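Local coordinates for AB hydrolase-1 domain-containing protein (Parabacteroides distasonis, PDB 4Q34), which is of unknown function but is probably an esterase with an alpha/beta hydrolase fold, hydrolysing carboxylic ester bonds, at residues V181-T189 / V233-I244; T28-V36 / P89-T98. All blocks are in the same frame, centred on the assembly; numbering follows the deposited sequence.

Contact 1: V181-T189 / V233-I244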
loop_
_atom_site.group_PDB
_atom_site.type_symbol
_atom_site.label_atom_id
_atom_site.label_comp_id
_atom_site.label_asym_id
_atom_site.label_seq_id
_atom_site.Cartn_x
_atom_site.Cartn_y
_atom_site.Cartn_z
ATOM N N VAL A 181 15.932 -11.006 5.705
ATOM C CA VAL A 181 14.706 -10.925 6.500
ATOM C C VAL A 181 14.180 -12.345 6.726
ATOM O O VAL A 181 13.859 -12.708 7.826
ATOM C CB VAL A 181 13.659 -9.980 5.901
ATOM C CG1 VAL A 181 12.358 -10.064 6.651
ATOM C CG2 VAL A 181 14.202 -8.550 5.892
ATOM N N GLY A 182 14.100 -13.123 5.647
ATOM C CA GLY A 182 13.745 -14.524 5.687
ATOM C C GLY A 182 14.620 -15.339 6.628
ATOM O O GLY A 182 14.106 -16.098 7.478
ATOM N N TRP A 183 15.942 -15.162 6.537
ATOM C CA TRP A 183 16.850 -15.970 7.340
ATOM C C TRP A 183 16.647 -15.654 8.825
ATOM O O TRP A 183 16.703 -16.563 9.650
ATOM C CB TRP A 183 18.328 -15.837 6.959
ATOM C CG TRP A 183 18.652 -15.875 5.510
ATOM C CD1 TRP A 183 19.556 -15.090 4.892
ATOM C CD2 TRP A 183 18.104 -16.733 4.489
ATOM N NE1 TRP A 183 19.614 -15.375 3.551
ATOM C CE2 TRP A 183 18.714 -16.372 3.277
ATOM C CE3 TRP A 183 17.125 -17.728 4.462
ATOM C CZ2 TRP A 183 18.402 -16.982 2.060
ATOM C CZ3 TRP A 183 16.844 -18.359 3.264
ATOM C CH2 TRP A 183 17.453 -17.964 2.071
ATOM N N ASN A 184 16.359 -14.397 9.138
ATOM C CA ASN A 184 16.087 -13.976 10.506
ATOM C C ASN A 184 14.718 -14.485 11.021
ATOM O O ASN A 184 14.590 -14.912 12.182
ATOM C CB ASN A 184 16.184 -12.440 10.627
ATOM C CG ASN A 184 17.611 -11.951 10.798
ATOM O OD1 ASN A 184 18.149 -12.020 11.879
ATOM N ND2 ASN A 184 18.247 -11.515 9.727
ATOM N N THR A 185 13.716 -14.409 10.163
ATOM C CA THR A 185 12.354 -14.756 10.543
ATOM C C THR A 185 12.287 -16.257 10.900
ATOM O O THR A 185 11.539 -16.652 11.824
ATOM C CB THR A 185 11.378 -14.416 9.430
ATOM O OG1 THR A 185 11.541 -13.061 9.027
ATOM C CG2 THR A 185 9.930 -14.618 9.886
ATOM N N LEU A 186 13.058 -17.096 10.204
ATOM C CA LEU A 186 13.071 -18.518 10.465
ATOM C C LEU A 186 13.387 -18.855 11.942
ATOM O O LEU A 186 12.882 -19.835 12.501
ATOM C CB LEU A 186 14.047 -19.231 9.498
ATOM C CG LEU A 186 14.044 -20.768 9.545
ATOM C CD1 LEU A 186 12.739 -21.318 8.982
ATOM C CD2 LEU A 186 15.207 -21.364 8.754
ATOM N N LEU A 187 14.200 -18.014 12.583
ATOM C CA LEU A 187 14.666 -18.220 13.929
ATOM C C LEU A 187 13.652 -17.747 14.950
ATOM O O LEU A 187 13.896 -17.854 16.156
ATOM C CB LEU A 187 15.953 -17.415 14.138
ATOM C CG LEU A 187 17.068 -17.714 13.116
ATOM C CD1 LEU A 187 18.269 -16.876 13.515
ATOM C CD2 LEU A 187 17.426 -19.187 13.121
ATOM N N LYS A 188 12.510 -17.232 14.479
ATOM C CA LYS A 188 11.517 -16.552 15.320
ATOM C C LYS A 188 10.117 -17.104 15.272
ATOM O O LYS A 188 9.242 -16.582 15.951
ATOM C CB LYS A 188 11.371 -15.089 14.864
ATOM C CG LYS A 188 12.613 -14.312 15.046
ATOM C CD LYS A 188 12.391 -12.869 14.653
ATOM C CE LYS A 188 13.646 -12.177 15.054
ATOM N NZ LYS A 188 13.591 -10.725 14.924
ATOM N N THR A 189 9.896 -18.118 14.454
ATOM C CA THR A 189 8.581 -18.709 14.316
ATOM C C THR A 189 8.750 -20.175 13.971
ATOM O O THR A 189 9.746 -20.551 13.356
ATOM C CB THR A 189 7.749 -17.976 13.254
ATOM O OG1 THR A 189 6.458 -18.595 13.159
ATOM C CG2 THR A 189 8.367 -18.075 11.868
ATOM N N VAL A 233 22.565 -22.319 15.663
ATOM C CA VAL A 233 21.749 -21.427 14.868
ATOM C C VAL A 233 21.884 -21.802 13.376
ATOM O O VAL A 233 20.889 -21.894 12.663
ATOM C CB VAL A 233 22.117 -19.963 15.143
ATOM C CG1 VAL A 233 21.384 -19.042 14.207
ATOM C CG2 VAL A 233 21.775 -19.624 16.591
ATOM N N PHE A 234 23.110 -22.041 12.950
ATOM C CA PHE A 234 23.352 -22.498 11.567
ATOM C C PHE A 234 22.532 -23.742 11.270
ATOM O O PHE A 234 21.935 -23.830 10.194
ATOM C CB PHE A 234 24.832 -22.755 11.346
ATOM C CG PHE A 234 25.175 -23.155 9.923
ATOM C CD1 PHE A 234 25.042 -22.228 8.891
ATOM C CD2 PHE A 234 25.629 -24.442 9.632
ATOM C CE1 PHE A 234 25.376 -22.557 7.595
ATOM C CE2 PHE A 234 25.958 -24.790 8.306
ATOM C CZ PHE A 234 25.830 -23.841 7.312
HETATM N N MSE A 235 22.454 -24.666 12.235
HETATM C CA MSE A 235 21.690 -25.913 12.029
HETATM C C MSE A 235 20.220 -25.672 11.811
HETATM O O MSE A 235 19.527 -26.531 11.244
HETATM C CB MSE A 235 21.850 -26.914 13.188
HETATM C CG MSE A 235 23.280 -27.398 13.340
HETATM SE SE MSE A 235 23.917 -28.487 11.795
HETATM C CE MSE A 235 22.432 -29.801 11.814
ATOM N N GLU A 236 19.690 -24.528 12.259
ATOM C CA GLU A 236 18.271 -24.243 12.015
ATOM C C GLU A 236 17.944 -24.163 10.531
ATOM O O GLU A 236 16.840 -24.523 10.141
ATOM C CB GLU A 236 17.752 -22.983 12.758
ATOM C CG GLU A 236 18.127 -22.845 14.230
ATOM C CD GLU A 236 17.387 -23.758 15.186
ATOM O OE1 GLU A 236 16.537 -24.560 14.721
ATOM O OE2 GLU A 236 17.679 -23.656 16.417
ATOM N N TYR A 237 18.920 -23.805 9.669
ATOM C CA TYR A 237 18.673 -23.666 8.248
ATOM C C TYR A 237 18.661 -25.021 7.504
ATOM O O TYR A 237 18.478 -25.047 6.298
ATOM C CB TYR A 237 19.696 -22.702 7.618
ATOM C CG TYR A 237 19.565 -21.337 8.280
ATOM C CD1 TYR A 237 18.560 -20.478 7.908
ATOM C CD2 TYR A 237 20.438 -20.924 9.269
ATOM C CE1 TYR A 237 18.365 -19.253 8.556
ATOM C CE2 TYR A 237 20.274 -19.709 9.895
ATOM C CZ TYR A 237 19.240 -18.876 9.543
ATOM O OH TYR A 237 19.112 -17.635 10.165
ATOM N N THR A 238 18.894 -26.118 8.246
ATOM C CA THR A 238 18.810 -27.458 7.709
ATOM C C THR A 238 17.417 -28.015 7.838
ATOM O O THR A 238 17.189 -29.123 7.369
ATOM C CB THR A 238 19.770 -28.478 8.386
ATOM O OG1 THR A 238 19.351 -28.752 9.743
ATOM C CG2 THR A 238 21.235 -28.011 8.341
ATOM N N LYS A 239 16.532 -27.310 8.537
ATOM C CA LYS A 239 15.292 -27.918 9.026
ATOM C C LYS A 239 14.076 -27.722 8.109
ATOM O O LYS A 239 13.053 -28.345 8.341
ATOM C CB LYS A 239 14.996 -27.375 10.429
ATOM C CG LYS A 239 16.009 -27.901 11.466
ATOM C CD LYS A 239 15.752 -27.312 12.837
ATOM C CE LYS A 239 16.881 -27.662 13.793
ATOM N NZ LYS A 239 16.582 -27.162 15.157
ATOM N N VAL A 240 14.191 -26.879 7.086
ATOM C CA VAL A 240 13.111 -26.671 6.106
ATOM C C VAL A 240 13.720 -26.637 4.724
ATOM O O VAL A 240 14.890 -26.237 4.542
ATOM C CB VAL A 240 12.348 -25.351 6.329
ATOM C CG1 VAL A 240 11.755 -25.322 7.717
ATOM C CG2 VAL A 240 13.259 -24.148 6.114
ATOM N N PRO A 241 12.941 -27.036 3.726
ATOM C CA PRO A 241 13.463 -26.879 2.373
ATOM C C PRO A 241 13.629 -25.432 1.950
ATOM O O PRO A 241 12.780 -24.577 2.232
ATOM C CB PRO A 241 12.403 -27.543 1.466
ATOM C CG PRO A 241 11.313 -27.960 2.338
ATOM C CD PRO A 241 11.583 -27.609 3.775
ATOM N N ILE A 242 14.758 -25.146 1.288
ATOM C CA ILE A 242 15.045 -23.822 0.797
ATOM C C ILE A 242 15.454 -23.898 -0.675
ATOM O O ILE A 242 16.208 -24.791 -1.050
ATOM C CB ILE A 242 16.184 -23.186 1.610
ATOM C CG1 ILE A 242 15.769 -23.035 3.074
ATOM C CG2 ILE A 242 16.596 -21.846 1.033
ATOM C CD1 ILE A 242 16.869 -22.599 4.021
ATOM N N VAL A 243 14.889 -22.996 -1.478
ATOM C CA VAL A 243 15.319 -22.824 -2.880
ATOM C C VAL A 243 15.710 -21.352 -3.094
ATOM O O VAL A 243 15.093 -20.454 -2.580
ATOM C CB VAL A 243 14.269 -23.362 -3.911
ATOM C CG1 VAL A 243 12.983 -22.528 -3.884
ATOM C CG2 VAL A 243 14.827 -23.340 -5.332
ATOM N N ILE A 244 16.751 -21.145 -3.890
ATOM C CA ILE A 244 17.291 -19.831 -4.192
ATOM C C ILE A 244 17.425 -19.730 -5.707
ATOM O O ILE A 244 17.975 -20.650 -6.311
ATOM C CB ILE A 244 18.649 -19.666 -3.511
ATOM C CG1 ILE A 244 18.452 -19.586 -1.984
ATOM C CG2 ILE A 244 19.348 -18.396 -3.974
ATOM C CD1 ILE A 244 19.705 -19.926 -1.217
#

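Contact 2: T28-V36 / P89-T98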
loop_
_atom_site.group_PDB
_atom_site.type_symbol
_atom_site.label_atom_id
_atom_site.label_comp_id
_atom_site.label_asym_id
_atom_site.label_seq_id
_atom_site.Cartn_x
_atom_site.Cartn_y
_atom_site.Cartn_z
ATOM N N THR A 28 0.273 7.013 23.736
ATOM C CA THR A 28 0.847 5.933 22.919
ATOM C C THR A 28 1.233 6.335 21.520
ATOM O O THR A 28 0.659 7.257 20.924
ATOM C CB THR A 28 -0.134 4.739 22.820
ATOM O OG1 THR A 28 -1.404 5.176 22.285
ATOM C CG2 THR A 28 -0.324 4.162 24.199
ATOM N N PHE A 29 2.194 5.612 20.973
ATOM C CA PHE A 29 2.438 5.667 19.555
ATOM C C PHE A 29 2.648 4.273 19.011
ATOM O O PHE A 29 3.650 3.619 19.301
ATOM C CB PHE A 29 3.639 6.573 19.240
ATOM C CG PHE A 29 3.851 6.764 17.780
ATOM C CD1 PHE A 29 4.602 5.837 17.078
ATOM C CD2 PHE A 29 3.235 7.819 17.097
ATOM C CE1 PHE A 29 4.810 5.976 15.747
ATOM C CE2 PHE A 29 3.424 7.929 15.701
ATOM C CZ PHE A 29 4.226 7.022 15.064
ATOM N N HIS A 30 1.684 3.818 18.230
ATOM C CA HIS A 30 1.731 2.528 17.585
ATOM C C HIS A 30 2.414 2.594 16.227
ATOM O O HIS A 30 1.854 3.139 15.273
ATOM C CB HIS A 30 0.322 1.999 17.369
ATOM C CG HIS A 30 -0.412 1.677 18.625
ATOM N ND1 HIS A 30 -0.811 2.645 19.515
ATOM C CD2 HIS A 30 -0.828 0.492 19.141
ATOM C CE1 HIS A 30 -1.432 2.073 20.540
ATOM N NE2 HIS A 30 -1.442 0.764 20.343
ATOM N N GLY A 31 3.591 1.991 16.135
ATOM C CA GLY A 31 4.369 1.961 14.881
ATOM C C GLY A 31 5.154 0.690 14.668
ATOM O O GLY A 31 5.154 -0.220 15.497
ATOM N N ASP A 32 5.885 0.639 13.565
ATOM C CA ASP A 32 6.760 -0.490 13.237
ATOM C C ASP A 32 6.063 -1.852 12.898
ATOM O O ASP A 32 6.708 -2.888 12.846
ATOM C CB ASP A 32 7.876 -0.667 14.293
ATOM C CG ASP A 32 9.001 0.381 14.154
ATOM O OD1 ASP A 32 9.012 1.179 13.166
ATOM O OD2 ASP A 32 9.874 0.399 15.062
ATOM N N HIS A 33 4.759 -1.812 12.639
ATOM C CA HIS A 33 3.995 -2.967 12.147
ATOM C C HIS A 33 4.294 -3.127 10.674
ATOM O O HIS A 33 4.800 -2.202 10.000
ATOM C CB HIS A 33 2.497 -2.712 12.324
ATOM C CG HIS A 33 2.089 -1.358 11.828
ATOM N ND1 HIS A 33 2.212 -0.228 12.607
ATOM C CD2 HIS A 33 1.678 -0.926 10.604
ATOM C CE1 HIS A 33 1.855 0.831 11.897
ATOM N NE2 HIS A 33 1.523 0.432 10.684
ATOM N N ALA A 34 3.942 -4.282 10.135
ATOM C CA ALA A 34 3.857 -4.462 8.685
ATOM C C ALA A 34 2.407 -4.251 8.289
ATOM O O ALA A 34 1.491 -4.411 9.140
ATOM C CB ALA A 34 4.294 -5.873 8.294
ATOM N N TYR A 35 2.189 -3.972 6.997
ATOM C CA TYR A 35 0.869 -3.940 6.414
ATOM C C TYR A 35 0.728 -5.152 5.500
ATOM O O TYR A 35 1.656 -5.486 4.785
ATOM C CB TYR A 35 0.617 -2.671 5.618
ATOM C CG TYR A 35 -0.584 -2.749 4.685
ATOM C CD1 TYR A 35 -0.429 -3.179 3.394
ATOM C CD2 TYR A 35 -1.849 -2.369 5.096
ATOM C CE1 TYR A 35 -1.505 -3.235 2.509
ATOM C CE2 TYR A 35 -2.945 -2.423 4.232
ATOM C CZ TYR A 35 -2.760 -2.850 2.924
ATOM O OH TYR A 35 -3.815 -2.926 2.042
ATOM N N VAL A 36 -0.417 -5.813 5.562
ATOM C CA VAL A 36 -0.650 -7.042 4.808
ATOM C C VAL A 36 -1.967 -6.963 4.035
ATOM O O VAL A 36 -2.997 -6.583 4.583
ATOM C CB VAL A 36 -0.727 -8.239 5.791
ATOM C CG1 VAL A 36 -0.953 -9.543 5.021
ATOM C CG2 VAL A 36 0.517 -8.275 6.646
ATOM N N PRO A 89 7.650 -3.315 7.922
ATOM C CA PRO A 89 7.787 -2.118 8.788
ATOM C C PRO A 89 8.572 -1.003 8.111
ATOM O O PRO A 89 9.617 -1.243 7.502
ATOM C CB PRO A 89 8.537 -2.664 9.994
ATOM C CG PRO A 89 8.080 -4.071 10.080
ATOM C CD PRO A 89 8.152 -4.496 8.622
ATOM N N ARG A 90 8.058 0.213 8.276
ATOM C CA ARG A 90 8.680 1.461 7.800
ATOM C C ARG A 90 8.665 1.651 6.287
ATOM O O ARG A 90 9.380 2.484 5.785
ATOM C CB ARG A 90 10.116 1.585 8.322
ATOM C CG ARG A 90 10.196 1.391 9.817
ATOM C CD ARG A 90 11.632 1.270 10.331
ATOM N NE ARG A 90 11.616 1.134 11.786
ATOM C CZ ARG A 90 12.677 0.843 12.548
ATOM N NH1 ARG A 90 13.880 0.649 11.996
ATOM N NH2 ARG A 90 12.537 0.777 13.878
ATOM N N ARG A 91 7.862 0.863 5.579
ATOM C CA ARG A 91 7.822 0.885 4.126
ATOM C C ARG A 91 6.386 1.041 3.601
ATOM O O ARG A 91 5.453 0.286 3.986
ATOM C CB ARG A 91 8.436 -0.386 3.575
ATOM C CG ARG A 91 8.779 -0.326 2.103
ATOM C CD ARG A 91 9.966 0.589 1.781
ATOM N NE ARG A 91 11.233 0.181 2.387
ATOM C CZ ARG A 91 12.000 -0.851 2.016
ATOM N NH1 ARG A 91 11.639 -1.710 1.043
ATOM N NH2 ARG A 91 13.138 -1.068 2.666
ATOM N N GLY A 92 6.190 1.970 2.684
ATOM C CA GLY A 92 4.892 2.102 1.981
ATOM C C GLY A 92 3.728 2.330 2.937
ATOM O O GLY A 92 3.805 3.211 3.753
ATOM N N ASN A 93 2.679 1.491 2.833
ATOM C CA ASN A 93 1.513 1.593 3.716
ATOM C C ASN A 93 1.848 1.360 5.197
ATOM O O ASN A 93 1.064 1.718 6.086
ATOM C CB ASN A 93 0.474 0.577 3.288
ATOM C CG ASN A 93 -0.197 0.926 1.958
ATOM O OD1 ASN A 93 -0.123 2.040 1.468
ATOM N ND2 ASN A 93 -0.908 -0.052 1.397
ATOM N N ALA A 94 3.006 0.744 5.444
ATOM C CA ALA A 94 3.520 0.578 6.819
ATOM C C ALA A 94 4.495 1.682 7.171
ATOM O O ALA A 94 5.419 1.455 7.924
ATOM C CB ALA A 94 4.166 -0.783 6.979
ATOM N N GLY A 95 4.281 2.870 6.616
ATOM C CA GLY A 95 5.182 4.018 6.835
ATOM C C GLY A 95 5.229 4.592 8.216
ATOM O O GLY A 95 6.101 5.390 8.500
ATOM N N ARG A 96 4.306 4.204 9.087
ATOM C CA ARG A 96 4.242 4.700 10.470
ATOM C C ARG A 96 5.303 3.979 11.303
ATOM O O ARG A 96 5.001 3.043 12.052
ATOM C CB ARG A 96 2.838 4.497 11.058
ATOM C CG ARG A 96 2.641 5.129 12.437
ATOM C CD ARG A 96 1.200 5.030 12.782
ATOM N NE ARG A 96 0.826 5.631 14.089
ATOM C CZ ARG A 96 0.488 6.901 14.306
ATOM N NH1 ARG A 96 0.550 7.821 13.358
ATOM N NH2 ARG A 96 0.104 7.285 15.528
ATOM N N GLY A 97 6.552 4.419 11.143
ATOM C CA GLY A 97 7.677 3.903 11.934
ATOM C C GLY A 97 7.777 4.639 13.245
ATOM O O GLY A 97 7.081 5.616 13.463
ATOM N N THR A 98 8.676 4.168 14.112
ATOM C CA THR A 98 8.871 4.718 15.435
ATOM C C THR A 98 10.027 5.721 15.497
ATOM O O THR A 98 10.289 6.295 16.572
ATOM C CB THR A 98 9.147 3.586 16.432
ATOM O OG1 THR A 98 10.300 2.856 15.982
ATOM C CG2 THR A 98 7.891 2.657 16.535
HETATM O O HOH W 1 1.548 2.699 8.661
HETATM O O HOH W 2 5.834 0.350 10.437
#

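Contact 1: V181-T189 / V233-I244
Tyr237 drives its hydroxyl against the backbone of helix 178-185, where OH donates to Trp183 O over 2.7 Å. The donor stands well above the carbonyl plane, 57° out of it, while the oxygen lies near the plane of the phenol ring, at its edge. With CG beside the backbone N (chi1 -60°), the ring of Tyr237 is carried across to the helix, and this is the tight part of the contact. Trp183 CB meets Tyr237 CE1 at 3.8 Å. Leu186 and Tyr237 run past each other in opposite senses, bringing Leu186 CD2 to 3.6 Å from Tyr237 CD1. Leu187 crosses the phenol at about a right angle, its CD1 3.5 Å from Tyr237 OH, so Leu187 carbons and Trp183 CB lie close beside the bonded hydroxyl. Deeper, toward the sheet, Trp183 CH2 reaches Ile242 CG2 at 4.1 Å and Ile244 CD1 at a longer 4.4 Å, and Trp272 of helix 257-277 meets the same indole. Leu186 CD1 and Val240 CG2 touch tip to tip at 4.1 Å.

The solvent side is looser: exposed Leu187 rests its methyls on Val233 CG1 and on the aliphatic part of Glu236, whose carboxylate OE1 is turned to Lys239 NZ (2.6 Å) within its own segment. A phenylalanine in place of Tyr237 would probably keep most of the ring packing but leave Trp183 O without its hydroxyl mate among leucine carbons.

The contact thus joins helix 178-185, which in alpha/beta hydrolases follows the nucleophile elbow at the end of the preceding strand, to the segment leading into strand 242-246. A single polar bond within an apolar seam implies that the leucines and the indole supply the packing area, whereas the one hydroxyl bond probably fixes the position of Tyr237 against the helix.

Contact 2: T28-V36 / P89-T98
Asp32, Arg96 and Phe29 bury the most surface here: Asp32 is held by charge and hydrogen bonds, while Arg96 and Phe29 are partners in one stack. Asp32, at the break in strand 28-41, has its carboxylate gripped by four donors. Arg90 takes it side-on, NE to OD1 and NH2 to OD2, both 2.9 Å, the first bond nearly straight at 170°; Arg90 NH1 goes on to Thr150 O and Glu99. From the other face of the carboxylate Thr98 adds its N to OD1 and its OG1 to OD2, the latter at 2.7 Å. Asp32 N in turn donates to Arg96 O (3.0 Å), within an inverse gamma turn.

Arg96 sends an extended chain, CG anti to the backbone N (chi1 -173°), along the strand. Its NE bonds His30 O at 2.9 Å, bent to 132°, and its guanidinium lies flat on the Phe29 ring, centres 4.1 Å apart. Gly97 O meets the edge of that ring, 3.2 Å from Phe29 CE1. Glu109 of the second subunit pairs with Arg96 NH2, at the dimer interface.

Water 1 bridges His33 NE2, Asn93 O and Arg96 N, while His33 has its strongest polar partner in Arg142 of the second subunit. At the apolar end Asn93 CB lies over the Tyr35 ring face. Four donors on buried Asp32 probably favour its ionised form and hold that end mainly by charge.

Contacts 1 and 2 both reach the large mixed sheet, yet their centres lie about 25 Å apart and they share no element: 181-189 with 233-244 packs a helix against the approach to strand 242-246, while 28-36 with 89-98 sets the loop after strand 83-87 on strand 28-41. Contact 1 is partly buried, apolar toward the sheet and exposed at Leu187, and the other subunit does not touch it. Contact 2 is mostly buried, in part by the second subunit, and combines an arginine-carboxylate cluster and an arginine-aromatic stack with apolar packing. Helix 153-167 touches both, meeting Asn184 and Thr185 of one and Pro89 and Arg90 of the other.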